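Local coordinates for putative hemin ABC transport system, membrane protein (Burkholderia cenocepacia J2315, PDB 5B57) that probably serves as the membrane-spanning subunit of an ABC importer that carries heme across the bacterial cytoplasmic membrane, at residues Ala145-Thr150 with Ala208-Ala213; Thr151-Gly156 with Leu226-Phe231. One frame throughout, in Å; residues are numbered along the deposited sequence.

Contact 1 (Ala145-Thr150 with Ala208-Ala213); sequences AALGAT and ALVGAA
Leu147 on helix 141-154 meets Val210 and Ala213 on helix 196-220, and this trio illustrates how one branched side chain can pack two helices against each other without any polar bond. The CA atoms of the two segments also come nearest here, with 6.3 Å between Leu147 CA and Val210 CA. With CG opposite the backbone N (chi1 -176°), Leu147 directs its fork at the other helix, where it reaches both partners. There the branches divide the work. CB, nearest the backbone, rests on one methyl of valine, Leu147 CB standing 3.4 Å from Val210 CG1. CD2 lies over the valine fork at the same distance from both of its prongs, 4.0 Å from Val210 CG1 and from Val210 CG2. CD1 turns toward the next turn and meets a single methyl, with 3.6 Å from Leu147 CD1 to Ala213 CB. Leucine and valine cross at a slant, and the short alanine completes the surface three residues further on. Beside the leucine, Thr150 folds back on its own helix: chi1 of -59° places its hydroxyl over the preceding turn, where Thr150 OG1 donates to Ala146 O at 2.9 Å, nearly in line with the carbonyl bond (163°). That oxygen also accepts from Thr150 N, so one carbonyl takes two donors from the same residue, and the hydroxyl's donor is used inside the helix. Ala208, Leu209 and Ala212 of helix 196-220 pack instead on Phe310, Ala369 and Leu366 of the second subunit. Such apolar helix-to-helix packing, with one helix shared between its own subunit and the dimer interface, belongs to the all-helical transmembrane subunits of FecCD-type ABC importers.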
loop_
_atom_site.group_PDB
_atom_site.type_symbol
_atom_site.label_atom_id
_atom_site.label_comp_id
_atom_site.label_asym_id
_atom_site.label_seq_id
_atom_site.Cartn_x
_atom_site.Cartn_y
_atom_site.Cartn_z
ATOM N N ALA A 145 -23.973 -3.409 -12.081
ATOM C CA ALA A 145 -25.075 -2.511 -12.384
ATOM C C ALA A 145 -24.923 -1.970 -13.801
ATOM O O ALA A 145 -25.820 -2.136 -14.645
ATOM C CB ALA A 145 -25.133 -1.387 -11.348
ATOM N N ALA A 146 -23.748 -1.399 -14.097
ATOM C CA ALA A 146 -23.472 -0.858 -15.417
ATOM C C ALA A 146 -23.457 -1.929 -16.497
ATOM O O ALA A 146 -23.829 -1.645 -17.646
ATOM C CB ALA A 146 -22.154 -0.106 -15.396
ATOM N N LEU A 147 -23.049 -3.161 -16.180
ATOM C CA LEU A 147 -23.213 -4.219 -17.181
ATOM C C LEU A 147 -24.689 -4.527 -17.409
ATOM O O LEU A 147 -25.159 -4.540 -18.550
ATOM C CB LEU A 147 -22.462 -5.495 -16.791
ATOM C CG LEU A 147 -22.515 -6.627 -17.837
ATOM C CD1 LEU A 147 -22.020 -6.171 -19.213
ATOM C CD2 LEU A 147 -21.733 -7.850 -17.381
ATOM N N GLY A 148 -25.439 -4.762 -16.328
ATOM C CA GLY A 148 -26.842 -5.120 -16.476
ATOM C C GLY A 148 -27.674 -4.000 -17.069
ATOM O O GLY A 148 -28.577 -4.239 -17.876
ATOM N N ALA A 149 -27.378 -2.761 -16.675
ATOM C CA ALA A 149 -28.055 -1.612 -17.263
ATOM C C ALA A 149 -27.787 -1.505 -18.768
ATOM O O ALA A 149 -28.691 -1.164 -19.537
ATOM C CB ALA A 149 -27.627 -0.335 -16.543
ATOM N N THR A 150 -26.557 -1.783 -19.207
ATOM C CA THR A 150 -26.260 -1.639 -20.624
ATOM C C THR A 150 -26.732 -2.852 -21.417
ATOM O O THR A 150 -27.213 -2.708 -22.553
ATOM C CB THR A 150 -24.762 -1.408 -20.823
ATOM O OG1 THR A 150 -24.390 -0.232 -20.120
ATOM C CG2 THR A 150 -24.430 -1.176 -22.295
ATOM N N ALA A 208 -12.263 -5.690 -15.723
ATOM C CA ALA A 208 -11.745 -5.615 -17.081
ATOM C C ALA A 208 -12.688 -6.291 -18.052
ATOM O O ALA A 208 -12.945 -5.768 -19.139
ATOM C CB ALA A 208 -10.375 -6.268 -17.159
ATOM N N LEU A 209 -13.239 -7.440 -17.655
ATOM C CA LEU A 209 -14.107 -8.243 -18.516
ATOM C C LEU A 209 -15.460 -7.572 -18.727
ATOM O O LEU A 209 -15.925 -7.508 -19.866
ATOM C CB LEU A 209 -14.220 -9.657 -17.914
ATOM C CG LEU A 209 -15.114 -10.827 -18.335
ATOM C CD1 LEU A 209 -14.658 -11.427 -19.631
ATOM C CD2 LEU A 209 -15.059 -11.874 -17.244
ATOM N N VAL A 210 -16.049 -6.996 -17.669
ATOM C CA VAL A 210 -17.305 -6.246 -17.780
ATOM C C VAL A 210 -17.168 -4.963 -18.630
ATOM O O VAL A 210 -18.094 -4.614 -19.384
ATOM C CB VAL A 210 -17.852 -5.946 -16.363
ATOM C CG1 VAL A 210 -19.095 -5.054 -16.408
ATOM C CG2 VAL A 210 -18.157 -7.242 -15.639
ATOM N N GLY A 211 -16.049 -4.229 -18.519
ATOM C CA GLY A 211 -15.819 -3.111 -19.427
ATOM C C GLY A 211 -15.654 -3.541 -20.874
ATOM O O GLY A 211 -16.004 -2.797 -21.794
ATOM N N ALA A 212 -15.127 -4.745 -21.097
ATOM C CA ALA A 212 -15.078 -5.292 -22.445
ATOM C C ALA A 212 -16.480 -5.479 -22.997
ATOM O O ALA A 212 -16.778 -5.044 -24.114
ATOM C CB ALA A 212 -14.315 -6.612 -22.441
ATOM N N ALA A 213 -17.362 -6.111 -22.211
ATOM C CA ALA A 213 -18.758 -6.280 -22.617
ATOM C C ALA A 213 -19.477 -4.942 -22.765
ATOM O O ALA A 213 -20.311 -4.780 -23.669
ATOM C CB ALA A 213 -19.486 -7.178 -21.615
#

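Contact 2 (Thr151-Gly156 with Leu226-Phe231); sequences TLIVLG and LRSLTF
Two branched chains reach each other because of their first torsions: Ile153 has chi1 of -63°, with CG1 opposite its carbonyl carbon, and Leu229 matches it at -64°, with CG set the same way. Beyond CG1 the isoleucine is extended (chi2 -176°), so that its terminal methyl becomes the probe of helix 141-154 toward helix 223-234. That methyl settles between neighbouring residues, with Ile153 CD1 3.5 Å from Ser228 CB and 3.6 Å from Leu229 CD2. The other isoleucine branch backs up the first contact, Ile153 CG2 lying 3.7 Å from Ser228 CB, so the serine is touched through its methylene carbon by both arms of the isoleucine. Leu229 starts out beside the other helix and not straight at it, yet its two methyls close the distance; it passes Ile153 with the two chains running in opposite senses. Its methyls are shared between neighbours, CD2 going to the isoleucine and CD1 to Val154, where Leu229 CD1 and Val154 CG2 are 4.0 Å apart. Valine and leucine meet at about a right angle. No hydrogen bond joins the two segments, and the contact is made by carbon atoms throughout, the serine included. Just past Val154 the helix ends, Leu155 being the first residue to leave helical geometry. Val154 is further packed against Leu217 and Val220 of helix 196-220. On helix 223-234, Arg227 forms a salt bridge with Asp223 of the second subunit and a hydrogen bond to its Ala221, so this short helix also takes part in the dimer interface. Packing of a short helix, placed right after a predicted membrane-spanning one, against the last turn of another helix is consistent with the BtuC-like fold of FecCD-family permeases.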
loop_
_atom_site.group_PDB
_atom_site.type_symbol
_atom_site.label_atom_id
_atom_site.label_comp_id
_atom_site.label_asym_id
_atom_site.label_seq_id
_atom_site.Cartn_x
_atom_site.Cartn_y
_atom_site.Cartn_z
ATOM N N THR A 151 -26.602 -4.053 -20.840
ATOM C CA THR A 151 -27.156 -5.246 -21.476
ATOM C C THR A 151 -28.618 -5.040 -21.857
ATOM O O THR A 151 -29.048 -5.434 -22.947
ATOM C CB THR A 151 -27.021 -6.447 -20.546
ATOM O OG1 THR A 151 -25.634 -6.691 -20.284
ATOM C CG2 THR A 151 -27.634 -7.665 -21.177
ATOM N N LEU A 152 -29.387 -4.386 -20.979
ATOM C CA LEU A 152 -30.808 -4.184 -21.227
ATOM C C LEU A 152 -31.067 -3.044 -22.203
ATOM O O LEU A 152 -31.912 -3.179 -23.095
ATOM C CB LEU A 152 -31.562 -3.915 -19.922
ATOM C CG LEU A 152 -33.060 -3.616 -20.197
ATOM C CD1 LEU A 152 -33.789 -4.807 -20.738
ATOM C CD2 LEU A 152 -33.805 -3.123 -18.999
ATOM N N ILE A 153 -30.389 -1.907 -22.041
ATOM C CA ILE A 153 -30.649 -0.773 -22.931
ATOM C C ILE A 153 -30.338 -1.144 -24.381
ATOM O O ILE A 153 -31.054 -0.736 -25.303
ATOM C CB ILE A 153 -29.858 0.469 -22.469
ATOM C CG1 ILE A 153 -30.286 0.937 -21.075
ATOM C CG2 ILE A 153 -29.934 1.603 -23.495
ATOM C CD1 ILE A 153 -29.593 2.208 -20.644
ATOM N N VAL A 154 -29.293 -1.953 -24.604
ATOM C CA VAL A 154 -28.793 -2.219 -25.954
ATOM C C VAL A 154 -29.411 -3.469 -26.573
ATOM O O VAL A 154 -29.620 -3.510 -27.794
ATOM C CB VAL A 154 -27.256 -2.310 -25.944
ATOM C CG1 VAL A 154 -26.728 -2.688 -27.341
ATOM C CG2 VAL A 154 -26.645 -0.999 -25.440
ATOM N N LEU A 155 -29.710 -4.499 -25.771
ATOM C CA LEU A 155 -30.406 -5.666 -26.295
ATOM C C LEU A 155 -31.887 -5.620 -25.959
ATOM O O LEU A 155 -32.378 -6.510 -25.251
ATOM C CB LEU A 155 -29.747 -6.941 -25.774
ATOM C CG LEU A 155 -28.245 -6.969 -26.094
ATOM C CD1 LEU A 155 -27.540 -8.143 -25.467
ATOM C CD2 LEU A 155 -27.987 -6.939 -27.595
ATOM N N GLY A 156 -32.620 -4.609 -26.451
ATOM C CA GLY A 156 -34.029 -4.419 -26.168
ATOM C C GLY A 156 -34.877 -5.682 -26.247
ATOM O O GLY A 156 -35.537 -6.056 -25.271
ATOM N N LEU A 226 -27.374 4.849 -26.976
ATOM C CA LEU A 226 -26.221 5.600 -26.506
ATOM C C LEU A 226 -26.646 6.732 -25.573
ATOM O O LEU A 226 -25.990 6.973 -24.553
ATOM C CB LEU A 226 -25.413 6.118 -27.694
ATOM C CG LEU A 226 -24.023 6.590 -27.315
ATOM C CD1 LEU A 226 -23.226 5.433 -26.770
ATOM C CD2 LEU A 226 -23.332 7.206 -28.484
ATOM N N ARG A 227 -27.788 7.378 -25.841
ATOM C CA ARG A 227 -28.165 8.533 -25.026
ATOM C C ARG A 227 -28.592 8.118 -23.616
ATOM O O ARG A 227 -28.307 8.830 -22.633
ATOM C CB ARG A 227 -29.263 9.349 -25.710
ATOM C CG ARG A 227 -29.665 10.578 -24.921
ATOM C CD ARG A 227 -30.129 11.710 -25.797
ATOM N NE ARG A 227 -29.010 12.439 -26.387
ATOM C CZ ARG A 227 -28.410 13.479 -25.811
ATOM N NH1 ARG A 227 -28.811 13.921 -24.621
ATOM N NH2 ARG A 227 -27.403 14.079 -26.430
ATOM N N SER A 228 -29.235 6.953 -23.491
ATOM C CA SER A 228 -29.533 6.384 -22.177
ATOM C C SER A 228 -28.253 6.056 -21.390
ATOM O O SER A 228 -28.024 6.583 -20.294
ATOM C CB SER A 228 -30.385 5.136 -22.359
ATOM O OG SER A 228 -31.658 5.500 -22.842
ATOM N N LEU A 229 -27.420 5.169 -21.937
ATOM C CA LEU A 229 -26.130 4.831 -21.363
ATOM C C LEU A 229 -25.381 6.032 -20.812
ATOM O O LEU A 229 -24.993 6.048 -19.634
ATOM C CB LEU A 229 -25.281 4.156 -22.432
ATOM C CG LEU A 229 -25.880 2.845 -22.866
ATOM C CD1 LEU A 229 -24.908 2.244 -23.855
ATOM C CD2 LEU A 229 -26.125 1.976 -21.616
ATOM N N THR A 230 -25.133 7.051 -21.642
ATOM C CA THR A 230 -24.349 8.161 -21.108
ATOM C C THR A 230 -25.128 8.912 -20.036
ATOM O O THR A 230 -24.540 9.339 -19.040
ATOM C CB THR A 230 -23.877 9.118 -22.205
ATOM O OG1 THR A 230 -24.922 10.033 -22.510
ATOM C CG2 THR A 230 -23.500 8.382 -23.455
ATOM N N PHE A 231 -26.444 9.077 -20.198
ATOM C CA PHE A 231 -27.204 9.759 -19.147
ATOM C C PHE A 231 -27.154 8.975 -17.842
ATOM O O PHE A 231 -26.848 9.530 -16.776
ATOM C CB PHE A 231 -28.653 9.984 -19.581
ATOM C CG PHE A 231 -29.613 10.044 -18.425
ATOM C CD1 PHE A 231 -29.799 11.246 -17.727
ATOM C CD2 PHE A 231 -30.309 8.892 -18.011
ATOM C CE1 PHE A 231 -30.666 11.307 -16.658
ATOM C CE2 PHE A 231 -31.167 8.940 -16.924
ATOM C CZ PHE A 231 -31.355 10.160 -16.243
#

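In the fold
Contacts 1 and 2 lie on successive parts of helix 141-154, with their centres about 11 Å apart and on the same side of the chain's centre. Their partners follow each other in sequence: helix 196-220 serves contact 1 and helix 223-234 serves contact 2, so the segments alternate along the chain. A single helix is thereby packed against both a predicted membrane-spanning helix and the short helix that succeeds it. Thr150, in the first segment of contact 1, packs on Leu229 of contact 2, so the two contacts adjoin. Since both partner helices also touch the second subunit, the two contacts set helix 141-154 against the elements that form the dimer interface.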